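Local coordinates for beta-hydroxyacyl-(Acyl-carrier-protein) dehydratase FabA/FabZ (Xenorhabdus doucetiae, PDB 6QSR) that probably acts as the hotdog-fold dehydratase partner in a heterocomplex of the type II polyketide pathway that makes aryl polyene pigments, at residues 67-72 and 118-123; 42-47 and 87-92; 80-85 and 145-150; 56-59 and 63-66. All blocks are in the same frame, centred on the assembly; numbering follows the deposited sequence.

Interaction 1: 67-72 and 118-123; sequences FLNQDG and VPAFTQ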
# COMPACT_ATOMS: atom_id res chain seq x y z
N PHE B 67 7.50 -10.07 -1.62
CA PHE B 67 6.55 -9.70 -0.56
C PHE B 67 5.87 -10.89 0.14
O PHE B 67 5.01 -10.68 1.00
CB PHE B 67 5.50 -8.75 -1.15
CG PHE B 67 6.10 -7.66 -1.99
CD1 PHE B 67 6.69 -6.55 -1.39
CD2 PHE B 67 6.13 -7.77 -3.37
CE1 PHE B 67 7.28 -5.56 -2.16
CE2 PHE B 67 6.72 -6.78 -4.15
CZ PHE B 67 7.29 -5.67 -3.54
N LEU B 68 6.26 -12.11 -0.21
CA LEU B 68 5.68 -13.31 0.42
C LEU B 68 6.25 -13.50 1.82
O LEU B 68 7.43 -13.19 2.07
CB LEU B 68 5.94 -14.57 -0.40
CG LEU B 68 5.58 -14.54 -1.89
CD1 LEU B 68 5.92 -15.87 -2.54
CD2 LEU B 68 4.13 -14.17 -2.08
N ASN B 69 5.42 -14.00 2.73
CA ASN B 69 5.82 -14.25 4.12
C ASN B 69 6.57 -15.60 4.19
O ASN B 69 6.74 -16.28 3.17
CB ASN B 69 4.59 -14.18 5.06
CG ASN B 69 3.60 -15.31 4.84
OD1 ASN B 69 3.93 -16.33 4.25
ND2 ASN B 69 2.37 -15.12 5.31
N GLN B 70 7.00 -15.98 5.38
CA GLN B 70 7.82 -17.19 5.56
C GLN B 70 7.14 -18.50 5.12
O GLN B 70 7.82 -19.49 4.84
CB GLN B 70 8.33 -17.29 7.01
CG GLN B 70 7.25 -17.50 8.06
CD GLN B 70 7.73 -17.19 9.47
OE1 GLN B 70 8.22 -16.09 9.75
NE2 GLN B 70 7.61 -18.15 10.37
N ASP B 71 5.81 -18.49 5.06
CA ASP B 71 5.03 -19.64 4.64
C ASP B 71 4.67 -19.63 3.14
O ASP B 71 3.91 -20.48 2.68
CB ASP B 71 3.76 -19.72 5.50
CG ASP B 71 4.07 -19.84 6.99
OD1 ASP B 71 3.33 -19.26 7.81
OD2 ASP B 71 5.08 -20.49 7.36
N GLY B 72 5.23 -18.69 2.37
CA GLY B 72 4.98 -18.60 0.93
C GLY B 72 3.74 -17.83 0.50
O GLY B 72 3.38 -17.86 -0.69
N VAL B 118 -9.47 -13.34 4.21
CA VAL B 118 -8.35 -14.18 4.64
C VAL B 118 -7.17 -13.32 5.10
O VAL B 118 -7.03 -12.18 4.66
CB VAL B 118 -7.89 -15.14 3.52
CG1 VAL B 118 -8.99 -16.15 3.21
CG2 VAL B 118 -7.48 -14.41 2.25
N PRO B 119 -6.34 -13.86 6.01
CA PRO B 119 -5.17 -13.12 6.49
C PRO B 119 -4.04 -13.01 5.47
O PRO B 119 -3.25 -12.06 5.52
CB PRO B 119 -4.73 -13.91 7.72
CG PRO B 119 -5.31 -15.27 7.57
CD PRO B 119 -6.56 -15.10 6.77
N ALA B 120 -3.96 -13.97 4.55
CA ALA B 120 -2.97 -13.95 3.47
C ALA B 120 -3.52 -14.61 2.22
O ALA B 120 -4.46 -15.41 2.29
CB ALA B 120 -1.68 -14.64 3.90
N PHE B 121 -2.95 -14.24 1.07
CA PHE B 121 -3.33 -14.88 -0.20
C PHE B 121 -2.38 -16.03 -0.47
O PHE B 121 -1.16 -15.85 -0.54
CB PHE B 121 -3.26 -13.87 -1.35
CG PHE B 121 -4.12 -12.65 -1.14
CD1 PHE B 121 -3.56 -11.45 -0.72
CD2 PHE B 121 -5.49 -12.70 -1.38
CE1 PHE B 121 -4.36 -10.32 -0.53
CE2 PHE B 121 -6.29 -11.57 -1.20
CZ PHE B 121 -5.72 -10.39 -0.76
N THR B 122 -2.95 -17.23 -0.65
CA THR B 122 -2.15 -18.43 -0.75
C THR B 122 -1.39 -18.48 -2.08
O THR B 122 -1.86 -18.01 -3.11
CB THR B 122 -2.99 -19.71 -0.55
OG1 THR B 122 -4.08 -19.71 -1.46
CG2 THR B 122 -3.55 -19.77 0.87
N GLN B 123 -0.18 -19.04 -2.00
CA GLN B 123 0.65 -19.37 -3.15
C GLN B 123 -0.16 -20.09 -4.22
O GLN B 123 -0.90 -21.03 -3.91
CB GLN B 123 1.79 -20.30 -2.69
CG GLN B 123 2.92 -20.47 -3.70
CD GLN B 123 4.14 -19.66 -3.31
OE1 GLN B 123 4.92 -20.08 -2.44
NE2 GLN B 123 4.30 -18.50 -3.93

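Interaction 2: 42-47 and 87-92; sequences EQVINV and IGVWSG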
# COMPACT_ATOMS: atom_id res chain seq x y z
N GLU B 42 0.58 -7.97 -12.89
CA GLU B 42 1.16 -8.67 -14.04
C GLU B 42 0.42 -8.46 -15.37
O GLU B 42 1.05 -8.50 -16.41
CB GLU B 42 1.27 -10.17 -13.73
CG GLU B 42 2.37 -10.44 -12.70
CD GLU B 42 2.42 -11.87 -12.19
OE1 GLU B 42 1.39 -12.58 -12.20
OE2 GLU B 42 3.52 -12.28 -11.74
N GLN B 43 -0.89 -8.23 -15.33
CA GLN B 43 -1.70 -8.20 -16.55
C GLN B 43 -2.83 -7.16 -16.46
O GLN B 43 -3.56 -7.14 -15.47
CB GLN B 43 -2.29 -9.59 -16.75
CG GLN B 43 -3.00 -9.83 -18.07
CD GLN B 43 -2.19 -10.65 -19.06
OE1 GLN B 43 -0.99 -10.44 -19.23
NE2 GLN B 43 -2.86 -11.58 -19.74
N VAL B 44 -2.96 -6.31 -17.48
CA VAL B 44 -4.16 -5.47 -17.66
C VAL B 44 -5.18 -6.33 -18.40
O VAL B 44 -4.90 -6.82 -19.49
CB VAL B 44 -3.91 -4.18 -18.48
CG1 VAL B 44 -5.13 -3.28 -18.45
CG2 VAL B 44 -2.72 -3.41 -17.94
N ILE B 45 -6.36 -6.53 -17.80
CA ILE B 45 -7.44 -7.31 -18.40
C ILE B 45 -8.43 -6.39 -19.13
O ILE B 45 -8.83 -6.68 -20.26
CB ILE B 45 -8.17 -8.17 -17.35
CG1 ILE B 45 -7.20 -9.10 -16.60
CG2 ILE B 45 -9.28 -9.00 -17.99
CD1 ILE B 45 -6.51 -10.15 -17.45
N ASN B 46 -8.84 -5.31 -18.48
CA ASN B 46 -9.78 -4.36 -19.08
C ASN B 46 -9.65 -2.99 -18.46
O ASN B 46 -9.31 -2.86 -17.27
CB ASN B 46 -11.22 -4.87 -18.93
CG ASN B 46 -12.06 -4.60 -20.16
OD1 ASN B 46 -12.47 -3.47 -20.40
ND2 ASN B 46 -12.31 -5.64 -20.95
N VAL B 47 -9.89 -1.96 -19.27
CA VAL B 47 -9.98 -0.58 -18.80
C VAL B 47 -11.09 0.14 -19.56
O VAL B 47 -11.23 -0.03 -20.78
CB VAL B 47 -8.67 0.23 -19.03
CG1 VAL B 47 -8.70 1.50 -18.19
CG2 VAL B 47 -7.42 -0.58 -18.71
N ILE B 87 -5.61 1.42 -9.82
CA ILE B 87 -6.07 2.79 -10.03
C ILE B 87 -5.02 3.53 -10.86
O ILE B 87 -5.36 4.31 -11.76
CB ILE B 87 -6.34 3.54 -8.69
CG1 ILE B 87 -7.50 2.88 -7.92
CG2 ILE B 87 -6.67 5.01 -8.95
CD1 ILE B 87 -7.53 3.25 -6.45
N GLY B 88 -3.75 3.29 -10.54
CA GLY B 88 -2.62 3.80 -11.32
C GLY B 88 -2.64 3.41 -12.79
O GLY B 88 -2.35 4.24 -13.66
N VAL B 89 -3.00 2.16 -13.06
CA VAL B 89 -3.14 1.66 -14.43
C VAL B 89 -4.28 2.40 -15.14
O VAL B 89 -4.12 2.84 -16.28
CB VAL B 89 -3.39 0.13 -14.46
CG1 VAL B 89 -3.82 -0.35 -15.85
CG2 VAL B 89 -2.13 -0.63 -14.01
N TRP B 90 -5.43 2.53 -14.47
CA TRP B 90 -6.55 3.32 -14.98
C TRP B 90 -6.13 4.71 -15.45
O TRP B 90 -6.41 5.08 -16.60
CB TRP B 90 -7.68 3.42 -13.94
CG TRP B 90 -8.88 4.15 -14.44
CD1 TRP B 90 -9.95 3.62 -15.10
CD2 TRP B 90 -9.14 5.55 -14.31
NE1 TRP B 90 -10.86 4.61 -15.38
CE2 TRP B 90 -10.38 5.80 -14.92
CE3 TRP B 90 -8.43 6.63 -13.75
CZ2 TRP B 90 -10.94 7.09 -14.98
CZ3 TRP B 90 -8.98 7.90 -13.80
CH2 TRP B 90 -10.23 8.12 -14.42
N SER B 91 -5.46 5.47 -14.58
CA SER B 91 -5.07 6.84 -14.94
C SER B 91 -3.99 6.85 -16.02
O SER B 91 -4.03 7.70 -16.91
CB SER B 91 -4.61 7.64 -13.71
OG SER B 91 -3.57 6.97 -13.03
N GLY B 92 -3.07 5.89 -15.96
CA GLY B 92 -2.04 5.74 -16.99
C GLY B 92 -2.58 5.49 -18.39
O GLY B 92 -2.12 6.11 -19.35

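Interaction 3: 80-85 and 145-150; sequences IEMMAQ and GEISCY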
# COMPACT_ATOMS: atom_id res chain seq x y z
N ILE B 80 -4.21 -3.35 -0.48
CA ILE B 80 -4.27 -1.91 -0.72
C ILE B 80 -3.31 -1.45 -1.81
O ILE B 80 -3.66 -0.57 -2.61
CB ILE B 80 -4.08 -1.04 0.55
CG1 ILE B 80 -2.73 -1.28 1.24
CG2 ILE B 80 -5.22 -1.31 1.52
CD1 ILE B 80 -1.90 -0.03 1.40
N GLU B 81 -2.12 -2.06 -1.87
CA GLU B 81 -1.12 -1.72 -2.89
C GLU B 81 -1.50 -2.26 -4.27
O GLU B 81 -1.26 -1.60 -5.27
CB GLU B 81 0.27 -2.22 -2.50
CG GLU B 81 1.41 -1.81 -3.44
CD GLU B 81 1.63 -0.30 -3.54
OE1 GLU B 81 1.15 0.45 -2.67
OE2 GLU B 81 2.28 0.15 -4.51
N MET B 82 -2.05 -3.47 -4.33
CA MET B 82 -2.55 -4.00 -5.59
C MET B 82 -3.73 -3.14 -6.10
O MET B 82 -3.78 -2.79 -7.28
CB MET B 82 -2.91 -5.48 -5.45
CG MET B 82 -1.71 -6.40 -5.20
SD MET B 82 -2.17 -8.15 -5.11
CE MET B 82 -2.91 -8.17 -3.49
N MET B 83 -4.65 -2.77 -5.21
CA MET B 83 -5.77 -1.88 -5.58
C MET B 83 -5.31 -0.48 -6.00
O MET B 83 -5.83 0.08 -6.98
CB MET B 83 -6.78 -1.80 -4.43
CG MET B 83 -7.62 -3.05 -4.30
SD MET B 83 -8.82 -2.93 -2.96
CE MET B 83 -7.87 -3.57 -1.60
N ALA B 84 -4.33 0.05 -5.28
CA ALA B 84 -3.75 1.36 -5.60
C ALA B 84 -3.12 1.36 -6.98
O ALA B 84 -3.35 2.29 -7.78
CB ALA B 84 -2.71 1.74 -4.56
N GLN B 85 -2.37 0.31 -7.28
CA GLN B 85 -1.72 0.20 -8.59
C GLN B 85 -2.72 -0.01 -9.72
O GLN B 85 -2.49 0.50 -10.81
CB GLN B 85 -0.63 -0.87 -8.59
CG GLN B 85 0.60 -0.40 -7.84
CD GLN B 85 1.78 -1.35 -7.93
OE1 GLN B 85 1.89 -2.14 -8.88
NE2 GLN B 85 2.66 -1.26 -6.96
N GLY B 145 -13.27 -0.77 -4.63
CA GLY B 145 -12.48 -1.89 -5.14
C GLY B 145 -12.85 -3.27 -4.64
O GLY B 145 -13.42 -3.42 -3.56
N GLU B 146 -12.49 -4.27 -5.43
CA GLU B 146 -12.69 -5.66 -5.06
C GLU B 146 -11.51 -6.51 -5.57
O GLU B 146 -11.10 -6.37 -6.73
CB GLU B 146 -14.01 -6.13 -5.66
CG GLU B 146 -14.34 -7.60 -5.54
CD GLU B 146 -15.52 -7.96 -6.41
OE1 GLU B 146 -15.32 -8.65 -7.44
OE2 GLU B 146 -16.65 -7.52 -6.09
N ILE B 147 -10.97 -7.35 -4.69
CA ILE B 147 -10.07 -8.44 -5.08
C ILE B 147 -10.84 -9.75 -4.98
O ILE B 147 -11.43 -10.06 -3.94
CB ILE B 147 -8.78 -8.50 -4.23
CG1 ILE B 147 -8.07 -7.14 -4.27
CG2 ILE B 147 -7.84 -9.59 -4.74
CD1 ILE B 147 -6.72 -7.11 -3.61
N SER B 148 -10.84 -10.50 -6.08
CA SER B 148 -11.49 -11.80 -6.16
C SER B 148 -10.54 -12.86 -6.72
O SER B 148 -9.51 -12.54 -7.34
CB SER B 148 -12.75 -11.69 -7.01
OG SER B 148 -12.45 -11.38 -8.36
N CYS B 149 -10.88 -14.12 -6.47
CA CYS B 149 -10.14 -15.26 -6.99
C CYS B 149 -11.17 -16.25 -7.52
O CYS B 149 -11.96 -16.79 -6.74
CB CYS B 149 -9.29 -15.92 -5.90
SG CYS B 149 -8.39 -17.37 -6.50
N TYR B 150 -11.15 -16.47 -8.83
CA TYR B 150 -12.18 -17.26 -9.54
C TYR B 150 -13.63 -16.92 -9.12
O TYR B 150 -14.45 -17.79 -8.82
CB TYR B 150 -11.87 -18.76 -9.43
CG TYR B 150 -10.80 -19.21 -10.39
CD1 TYR B 150 -11.13 -19.60 -11.69
CD2 TYR B 150 -9.45 -19.23 -10.03
CE1 TYR B 150 -10.16 -20.01 -12.59
CE2 TYR B 150 -8.47 -19.64 -10.93
CZ TYR B 150 -8.83 -20.03 -12.21
OH TYR B 150 -7.88 -20.44 -13.11

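Interaction 4: 56-59 and 63-66; sequences VTVS and VLSP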
# COMPACT_ATOMS: atom_id res chain seq x y z
N VAL B 56 -2.99 -10.59 -11.21
CA VAL B 56 -1.67 -10.96 -10.70
C VAL B 56 -1.76 -12.30 -10.00
O VAL B 56 -2.78 -12.62 -9.39
CB VAL B 56 -1.11 -9.87 -9.76
CG1 VAL B 56 -1.92 -9.77 -8.47
CG2 VAL B 56 0.36 -10.13 -9.47
N THR B 57 -0.68 -13.08 -10.08
CA THR B 57 -0.66 -14.44 -9.51
C THR B 57 0.33 -14.48 -8.34
O THR B 57 1.43 -13.94 -8.42
CB THR B 57 -0.34 -15.49 -10.61
OG1 THR B 57 -1.34 -15.40 -11.63
CG2 THR B 57 -0.33 -16.91 -10.05
N VAL B 58 -0.08 -15.12 -7.24
CA VAL B 58 0.77 -15.25 -6.06
C VAL B 58 1.75 -16.40 -6.33
O VAL B 58 1.41 -17.58 -6.16
CB VAL B 58 -0.05 -15.49 -4.77
CG1 VAL B 58 0.89 -15.55 -3.56
CG2 VAL B 58 -1.08 -14.38 -4.56
N SER B 59 2.95 -16.05 -6.76
CA SER B 59 3.96 -17.04 -7.18
C SER B 59 5.34 -16.69 -6.64
O SER B 59 5.61 -15.54 -6.32
CB SER B 59 4.02 -17.08 -8.71
OG SER B 59 4.57 -15.88 -9.23
N VAL B 63 6.13 -11.10 -9.77
CA VAL B 63 6.31 -9.77 -9.18
C VAL B 63 6.01 -9.69 -7.66
O VAL B 63 6.51 -8.80 -6.97
CB VAL B 63 5.48 -8.69 -9.93
CG1 VAL B 63 5.82 -8.67 -11.42
CG2 VAL B 63 3.98 -8.86 -9.70
N LEU B 64 5.19 -10.60 -7.15
CA LEU B 64 4.87 -10.63 -5.73
C LEU B 64 5.89 -11.40 -4.87
O LEU B 64 5.81 -11.34 -3.65
CB LEU B 64 3.47 -11.23 -5.52
CG LEU B 64 2.34 -10.53 -6.27
CD1 LEU B 64 1.05 -11.30 -6.06
CD2 LEU B 64 2.17 -9.09 -5.83
N SER B 65 6.85 -12.10 -5.49
CA SER B 65 7.78 -12.97 -4.73
C SER B 65 8.60 -12.28 -3.61
O SER B 65 8.79 -12.88 -2.56
CB SER B 65 8.68 -13.79 -5.65
OG SER B 65 9.57 -12.99 -6.39
N PRO B 66 9.05 -11.01 -3.81
CA PRO B 66 9.70 -10.29 -2.71
C PRO B 66 8.82 -9.99 -1.48
O PRO B 66 9.37 -9.68 -0.42
CB PRO B 66 10.13 -8.96 -3.37
CG PRO B 66 10.19 -9.25 -4.82
CD PRO B 66 9.07 -10.21 -5.05
O HOH W 1 4.13 -13.22 -8.13

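Interaction 1: 67-72 and 118-123
Q123 leans over G72 and L68 where two surface loops of the hotdog fold run side by side. One loop is shaped by a type I beta turn from N69 to G72, reinforced by an Asx turn; the other leaves the short strand 120-121. With its CG anti to the backbone N (chi1 -167°), the Q123 chain is aimed at the turn, and a bend at chi2 then brings the amide up to the carbonyl oxygen of G72, which lies almost equally far from CD, OE1 and NE2. CB of Q123 lies 3.5 Å from G72 O, and CG is a little farther off. CD comes to 3.3 Å from the same oxygen. Both branches of the tip stay near it: OE1 is 3.2 Å from G72 O, a meeting of two acceptors that makes no bond, while NE2, badly angled for one, also meets L68 CD1 at 3.4 Å, the two side chains crossing at about a right angle. Glycine suits the end of this turn, since its phi of 85° is readily adopted without a side chain. The turn closes through G72 N to N69 O (3.0 Å). Asparagine suits its start because OD1 accepts D71 N at 3.0 Å, the donor standing 45° above the carbonyl plane; the same OD1 also accepts H73 N. P119 packs on S61 of the AMP-dependent synthetase and ligase chain, so the second loop borders the partner protein. The other branch of the N69 amide brings ND2 to 4.3 Å from the methyl CB of A120.

Interaction 2: 42-47 and 87-92
V44 and V89 meet methyl to methyl, reaching toward each other tip to tip, with V44 CG2 3.9 Å from V89 CG1. In both valines CG1 stands anti to the backbone N (chi1 -172° in V44, 168° in V89). In V44 this spreads the two methyls over the same target: CG1 lies 4.1 Å from V89 CG1, so a single helix methyl sits against both prongs of the strand residue. A beta-branched residue suits the strand here because it presents two short, rigid contact points. This is the core of the hotdog fold, in which the curved antiparallel sheet wraps helix 79-97, and strand 43-48 supplies part of the wrapping. A classic beta bulge, with I45 and N46 both facing H53, puts two residues in place of one, so that V44 and V47, three positions apart, both turn toward the helix. V47 uses CG1 alone, 4.0 Å from W90 CD1, and the V47 and W90 side chains cross obliquely. A chi1 of -177° sets CG of W90 anti to its N; besides V47 CG1, the ring meets F143 edge-to-face, and NE1 makes a weak hydrogen bond to S48 O. V89 packs on V28 as well, and V44 also touches V28.

Interaction 3: 80-85 and 145-150
I147 rises from strand 140-149 toward the helix and is met by two consecutive methionines, M82 and M83, each turned against it differently. M82 crosses it at about a right angle and touches with its last atom only: CE lies 4.0 Å from I147 CD1. M83 runs at a slant to it and uses the middle of its chain, CG being 4.1 Å from I147 CG1. Both methionines are extended through chi2 and bend at chi3, which swings each terminal methyl out of the line of its chain. The isoleucine is straight, with chi2 -174°, and so drives CD1 deep enough to reach M82. Beside it G145, having no side chain, lets M83 SD settle over the strand backbone, 4.4 Å from G145 C. The axes of helix 80-85 and strand 145-149 approach to 9.3 Å, their N-to-C directions 116° apart, the hotdog arrangement of a central helix lying across a curled antiparallel sheet. M83 continues onto I129, M131 and V155, while I80, on another side of the helix, packs against I45 of the AMP-dependent synthetase and ligase chain. No hydrogen bond joins the two segments, so their attraction rests on dispersion and burial, to which flexible, polarisable thioethers are well fitted because they can mould to the sheet.

Interaction 4: 56-59 and 63-66
The chi1 of V56, 67°, turns CG2 toward L64 and anti to the backbone N, and L64's own chi1 of -56° and extended chi2 of 175° send CD1 straight back at it. The two side chains thus meet tip to tip, V56 CG2 to L64 CD1, at 3.7 Å. They close the short loop of the hotdog fold that follows strand 51-57 and runs into a 3-10 segment beginning at S65. Leucine suits the position because its branched end can touch several neighbours: CD1 also packs on V58 CG2 at 4.0 Å, crossing at about a right angle, and lies 3.6 Å from T57 O. V63 adds a methyl, its CG2 standing 3.8 Å from V56 CG2. V56 and V58 also pack on L127 of strand 126-133, and L64 on L40, so this small apolar cluster is tied into the sheet and a neighbouring loop.

No direct hydrogen bond joins 56-59 to 63-66; one water makes the polar link. It donates to T57 O at 2.8 Å and accepts from S59 OG at 2.9 Å and from L64 N at 3.0 Å, so that two polar backbone groups beside the apolar cluster are satisfied by a single molecule. A serine suits position 59 since its short hydroxyl reaches this water directly and is also weakly hydrogen-bonded to D61 OD2. Farther along, S65 has its OG hydrogen-bonded to G62 O, within the loop itself, and its CB rests 3.6 Å from S59 O.

In the fold
From the N terminus, segment 42-47, on strand 43-48, opens interaction 2, which closes when the chain reaches the middle of helix 79-97. Wholly within that span, interaction 4 folds the loop after strand 51-57 back on itself; E42 OE1 probably hydrogen-bonds T57 N and so links the two contacts. Interaction 1 starts next, at 67-72, and closes only at 118-123, crossing interaction 2. Interaction 3 leaves the first part of the helix and closes last, on strand 140-149, crossing both. Interactions 2 and 3 fix the helix against one curled sheet, while 1 and 4, on the same side of the chain's centre, join the loop after strand 51-57 to itself and to the region of strand 120-121. M82 touches F121 and V56.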